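Local coordinates for protein PAN2-PAN3 deadenylation complex catalytic subunit pan2 (Neurospora crassa, PDB 4CZX) that probably shortens the poly(A) tails of messenger RNA as catalytic subunit of the PAN deadenylase, this chain being its N-terminal WD40 beta-propeller domain, at residues A[293-296]-A[301-304]; A[41-44]-A[50-53]. All coordinates share one frame; numbering follows the deposited sequence.

Contact 1: residues A[293-296]-A[301-304]; sequences FDVS and GKAL
The phenyl ring of F293 turns one edge to L304, whose CG lies near the ring plane 3.8 Å from F293 CD1, while K302 CB and the carbonyl oxygen of A303 approach obliquely. With CG anti to the backbone N (chi1 174°), the ring swings across toward segment 301-304 and runs alongside the side chains of K302 and L304. Beyond it lie I260 and V262, together with H248 and R250, all of the preceding sheet, so a large flat hydrocarbon suits this place between two sheets. An alanine here removes the ring, which would probably leave L304 CG without its neighbour and a gap toward I260 and V262.

Between the strands, the antiparallel backbones pair D294 with A303 through two hydrogen bonds. A303 N donates to D294 O at 2.9 Å, and D294 N to A303 O at 3.0 Å. That same A303 oxygen also receives the CA-H of F293.

At the turn, S296 N donates to G301 O (2.9 Å), and G301 N answers by donating to the hydroxyl S296 OG (3.0 Å). Serine is apt because its short side chain folds back between N and carbonyl carbon (chi1 71°), which places OG to accept from G301 N and so close the turn end of the hairpin.

On the other face, A303 is small enough to fit against I33 and F35 of the next sheet. D294 points the same way but leads off from its hairpin partner: its carboxylate forms a salt bridge with R250, and D294 OD2 accepts a hydrogen bond from F35 N. A buried acid is thus paid for from two neighbouring sheets: its charge is probably offset by the arginine, while the F35 amide N-H supplies a further hydrogen bond.

Contact 2: residues A[41-44]-A[50-53]; sequences LLWI and FAGS
W43 and S53 form the tight part of this contact. The methylene S53 CB sits over one face of the indole, 3.3 Å from the centroid of the W43 six-membered ring and only 3° off the ring normal, a CH-pi contact. The W43 side chain takes CG anti to the carbonyl carbon (chi1 -69°), which folds the indole over strand 50-55, and A51 CB meets the ring near its plane, 4.2 Å from W43 CE3. The small A51 and S53 leave room for so broad a ring. Its polar NH is not wasted, since W43 NE1 bonds to the carboxylate of D36, while S53 OG pairs with the hydroxyl of T63 on the next strand, leaving the CB hydrogens to face the indole. F78 and F80 of the following sheet also meet W43.

The reverse face is much looser between these two strands. I44 lies opposite G52, which has no side chain, and the nearest approach of the I44 side chain is CB to G52 O, 4.1 Å. The L42 side chain does not reach 50-53, although its carbonyl oxygen receives the CA-H of S53. This side is nevertheless buried rather than open to solvent: I44 packs on Y17, A30 and T311, and L42 also on T311, the branched aliphatics filling the seam toward strand 310-315. F50, at the far end, leads away from 41-44 and meets the ring of H22 edge-to-face.

The backbone holds both halves together. I44 N donates to G52 O at 2.9 Å, and G52 N returns a bond to I44 O at 2.9 Å. These are the two middle strands of a four-stranded antiparallel blade, within the predicted first WD repeat, whose faces pack on adjacent blades as in a WD40 beta-propeller.

Contacts 1 and 2 lie in adjacent blades of the propeller, their centres about 13 Å apart, and touch where A303 CB packs on L42 CD2 at 3.9 Å. Along the chain 41-44/50-53 comes first and 293-296/301-304 near the end, so their closeness reflects the closing of the ring. Contact 2 joins the middle strands, 41-45 and 50-55, of the sheet they form with 32-35 and 60-66. Contact 1 joins two neighbouring strands of a sheet made of 290-295, 302-306 and 310-315 and completed by the early strand 10-16. This is the familiar velcro closure, in which a strand from near the N terminus completes the blade built from C-terminal strands and so shuts the ring.

Contact 1: residues A[293-296]-A[301-304]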
ATOM      1  N   PHE A 293      16.720  14.379  30.714  1.00 26.86           N
ATOM      2  CA  PHE A 293      18.133  14.527  31.032  1.00 27.50           C
ATOM      3  C   PHE A 293      18.760  13.165  31.333  1.00 26.07           C
ATOM      4  O   PHE A 293      18.128  12.308  31.953  1.00 26.64           O
ATOM      5  CB  PHE A 293      18.311  15.475  32.235  1.00 25.90           C
ATOM      6  CG  PHE A 293      19.722  15.575  32.717  1.00 30.04           C
ATOM      7  CD1 PHE A 293      20.686  16.196  31.938  1.00 34.24           C
ATOM      8  CD2 PHE A 293      20.089  15.049  33.948  1.00 34.42           C
ATOM      9  CE1 PHE A 293      21.991  16.299  32.378  1.00 39.19           C
ATOM     10  CE2 PHE A 293      21.402  15.146  34.397  1.00 36.12           C
ATOM     11  CZ  PHE A 293      22.352  15.763  33.606  1.00 33.67           C
ATOM     12  N   ASP A 294      19.996  12.954  30.891  1.00 25.58           N
ATOM     13  CA  ASP A 294      20.764  11.807  31.368  1.00 25.48           C
ATOM     14  C   ASP A 294      22.255  12.126  31.358  1.00 28.54           C
ATOM     15  O   ASP A 294      22.697  13.081  30.708  1.00 30.03           O
ATOM     16  CB  ASP A 294      20.475  10.549  30.509  1.00 25.40           C
ATOM     17  CG  ASP A 294      20.877   9.255  31.203  1.00 30.99           C
ATOM     18  OD1 ASP A 294      21.005   9.254  32.456  1.00 27.14           O
ATOM     19  OD2 ASP A 294      21.082   8.237  30.496  1.00 27.24           O
ATOM     20  N   VAL A 295      23.019  11.316  32.086  1.00 26.32           N
ATOM     21  CA  VAL A 295      24.478  11.408  32.110  1.00 26.58           C
ATOM     22  C   VAL A 295      25.065  10.056  31.688  1.00 30.03           C
ATOM     23  O   VAL A 295      24.491   9.012  31.987  1.00 28.60           O
ATOM     24  CB  VAL A 295      25.009  11.804  33.510  1.00 32.79           C
ATOM     25  CG1 VAL A 295      24.662  10.733  34.547  1.00 32.11           C
ATOM     26  CG2 VAL A 295      26.514  12.041  33.473  1.00 31.35           C
ATOM     27  N   SER A 296      26.177  10.078  30.964  1.00 29.75           N
ATOM     28  CA  SER A 296      26.820   8.837  30.503  1.00 31.18           C
ATOM     29  C   SER A 296      27.512   8.086  31.641  1.00 32.69           C
ATOM     30  O   SER A 296      27.744   8.652  32.711  1.00 32.59           O
ATOM     31  CB  SER A 296      27.832   9.144  29.403  1.00 33.38           C
ATOM     32  OG  SER A 296      28.980   9.803  29.923  1.00 38.85           O
ATOM     33  N   GLY A 301      29.588  12.733  29.382  1.00 34.79           N
ATOM     34  CA  GLY A 301      28.521  13.225  28.524  1.00 34.58           C
ATOM     35  C   GLY A 301      27.244  13.565  29.271  1.00 35.84           C
ATOM     36  O   GLY A 301      26.753  12.763  30.067  1.00 35.55           O
ATOM     37  N   LYS A 302      26.709  14.764  29.016  1.00 31.54           N
ATOM     38  CA  LYS A 302      25.414  15.180  29.549  1.00 30.96           C
ATOM     39  C   LYS A 302      24.436  15.415  28.405  1.00 33.03           C
ATOM     40  O   LYS A 302      24.724  16.187  27.491  1.00 39.02           O
ATOM     41  CB  LYS A 302      25.528  16.464  30.381  1.00 34.99           C
ATOM     42  CG  LYS A 302      26.112  16.292  31.783  1.00 38.76           C
ATOM     43  CD  LYS A 302      27.624  16.089  31.768  1.00 42.04           C
ATOM     44  CE  LYS A 302      28.196  16.180  33.176  1.00 39.31           C
ATOM     45  NZ  LYS A 302      29.688  16.029  33.207  1.00 41.73           N
ATOM     46  N   ALA A 303      23.281  14.767  28.462  1.00 29.15           N
ATOM     47  CA  ALA A 303      22.288  14.905  27.392  1.00 29.01           C
ATOM     48  C   ALA A 303      21.009  15.531  27.910  1.00 28.13           C
ATOM     49  O   ALA A 303      20.554  15.193  28.997  1.00 32.08           O
ATOM     50  CB  ALA A 303      21.991  13.555  26.762  1.00 25.68           C
ATOM     51  N   LEU A 304      20.425  16.421  27.105  1.00 25.27           N
ATOM     52  CA  LEU A 304      19.207  17.133  27.466  1.00 24.41           C
ATOM     53  C   LEU A 304      18.261  17.176  26.271  1.00 30.66           C
ATOM     54  O   LEU A 304      18.671  17.570  25.178  1.00 33.45           O
ATOM     55  CB  LEU A 304      19.517  18.563  27.922  1.00 30.69           C
ATOM     56  CG  LEU A 304      20.397  18.823  29.147  1.00 35.27           C
ATOM     57  CD1 LEU A 304      21.886  18.725  28.815  1.00 46.50           C
ATOM     58  CD2 LEU A 304      20.075  20.187  29.726  1.00 39.81           C
TER

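Contact 2: residues A[41-44]-A[50-53]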
ATOM      1  N   LEU A  41      26.440   4.911  22.531  1.00 27.81           N
ATOM      2  CA  LEU A  41      25.107   5.237  22.021  1.00 25.66           C
ATOM      3  C   LEU A  41      24.280   6.071  22.992  1.00 27.16           C
ATOM      4  O   LEU A  41      24.311   5.864  24.209  1.00 32.11           O
ATOM      5  CB  LEU A  41      24.338   3.958  21.680  1.00 27.53           C
ATOM      6  CG  LEU A  41      24.953   3.079  20.589  1.00 31.98           C
ATOM      7  CD1 LEU A  41      24.117   1.824  20.381  1.00 34.23           C
ATOM      8  CD2 LEU A  41      25.099   3.872  19.296  1.00 32.26           C
ATOM      9  N   LEU A  42      23.538   7.016  22.429  1.00 23.67           N
ATOM     10  CA  LEU A  42      22.444   7.681  23.136  1.00 25.85           C
ATOM     11  C   LEU A  42      21.126   7.287  22.475  1.00 25.12           C
ATOM     12  O   LEU A  42      20.975   7.398  21.247  1.00 29.43           O
ATOM     13  CB  LEU A  42      22.613   9.200  23.121  1.00 27.02           C
ATOM     14  CG  LEU A  42      21.512  10.006  23.829  1.00 31.33           C
ATOM     15  CD1 LEU A  42      21.561   9.813  25.345  1.00 28.11           C
ATOM     16  CD2 LEU A  42      21.621  11.481  23.479  1.00 27.98           C
ATOM     17  N   TRP A  43      20.178   6.821  23.281  1.00 23.13           N
ATOM     18  CA  TRP A  43      18.870   6.406  22.780  1.00 23.60           C
ATOM     19  C   TRP A  43      17.780   7.427  23.090  1.00 25.02           C
ATOM     20  O   TRP A  43      17.721   7.969  24.202  1.00 22.79           O
ATOM     21  CB  TRP A  43      18.495   5.049  23.367  1.00 22.56           C
ATOM     22  CG  TRP A  43      19.366   3.933  22.834  1.00 23.77           C
ATOM     23  CD1 TRP A  43      20.592   3.558  23.298  1.00 27.15           C
ATOM     24  CD2 TRP A  43      19.082   3.079  21.715  1.00 23.70           C
ATOM     25  NE1 TRP A  43      21.085   2.509  22.549  1.00 23.85           N
ATOM     26  CE2 TRP A  43      20.174   2.198  21.573  1.00 25.02           C
ATOM     27  CE3 TRP A  43      18.002   2.966  20.827  1.00 24.99           C
ATOM     28  CZ2 TRP A  43      20.225   1.214  20.575  1.00 24.89           C
ATOM     29  CZ3 TRP A  43      18.054   1.988  19.832  1.00 22.46           C
ATOM     30  CH2 TRP A  43      19.154   1.125  19.720  1.00 23.09           C
ATOM     31  N   ILE A  44      16.921   7.684  22.102  1.00 24.00           N
ATOM     32  CA  ILE A  44      15.836   8.674  22.229  1.00 27.79           C
ATOM     33  C   ILE A  44      14.519   8.034  21.818  1.00 26.44           C
ATOM     34  O   ILE A  44      14.447   7.380  20.775  1.00 25.32           O
ATOM     35  CB  ILE A  44      16.101   9.923  21.351  1.00 22.61           C
ATOM     36  CG1 ILE A  44      17.482  10.512  21.657  1.00 26.86           C
ATOM     37  CG2 ILE A  44      14.967  10.964  21.473  1.00 20.91           C
ATOM     38  CD1 ILE A  44      17.855  11.680  20.782  1.00 26.06           C
ATOM     39  N   PHE A  50       8.795   5.116  18.548  1.00 22.74           N
ATOM     40  CA  PHE A  50      10.039   4.950  17.783  1.00 21.44           C
ATOM     41  C   PHE A  50      11.245   5.084  18.714  1.00 25.20           C
ATOM     42  O   PHE A  50      11.267   5.948  19.599  1.00 23.48           O
ATOM     43  CB  PHE A  50      10.144   5.974  16.646  1.00 21.46           C
ATOM     44  CG  PHE A  50      10.274   5.348  15.289  1.00 22.89           C
ATOM     45  CD1 PHE A  50      11.507   4.879  14.840  1.00 24.64           C
ATOM     46  CD2 PHE A  50       9.176   5.232  14.464  1.00 28.05           C
ATOM     47  CE1 PHE A  50      11.620   4.296  13.582  1.00 29.15           C
ATOM     48  CE2 PHE A  50       9.281   4.651  13.205  1.00 34.76           C
ATOM     49  CZ  PHE A  50      10.503   4.185  12.760  1.00 31.19           C
ATOM     50  N   ALA A  51      12.229   4.210  18.516  1.00 23.12           N
ATOM     51  CA  ALA A  51      13.517   4.302  19.192  1.00 23.24           C
ATOM     52  C   ALA A  51      14.564   4.711  18.178  1.00 27.27           C
ATOM     53  O   ALA A  51      14.675   4.086  17.108  1.00 26.92           O
ATOM     54  CB  ALA A  51      13.894   2.965  19.826  1.00 20.35           C
ATOM     55  N   GLY A  52      15.308   5.768  18.481  1.00 25.48           N
ATOM     56  CA  GLY A  52      16.448   6.143  17.658  1.00 24.66           C
ATOM     57  C   GLY A  52      17.737   6.104  18.469  1.00 27.47           C
ATOM     58  O   GLY A  52      17.751   6.548  19.612  1.00 25.78           O
ATOM     59  N   SER A  53      18.809   5.566  17.883  1.00 25.49           N
ATOM     60  CA  SER A  53      20.118   5.545  18.537  1.00 25.48           C
ATOM     61  C   SER A  53      21.107   6.424  17.777  1.00 32.81           C
ATOM     62  O   SER A  53      21.055   6.519  16.541  1.00 29.04           O
ATOM     63  CB  SER A  53      20.658   4.117  18.645  1.00 26.93           C
ATOM     64  OG  SER A  53      21.021   3.596  17.377  1.00 25.82           O
TER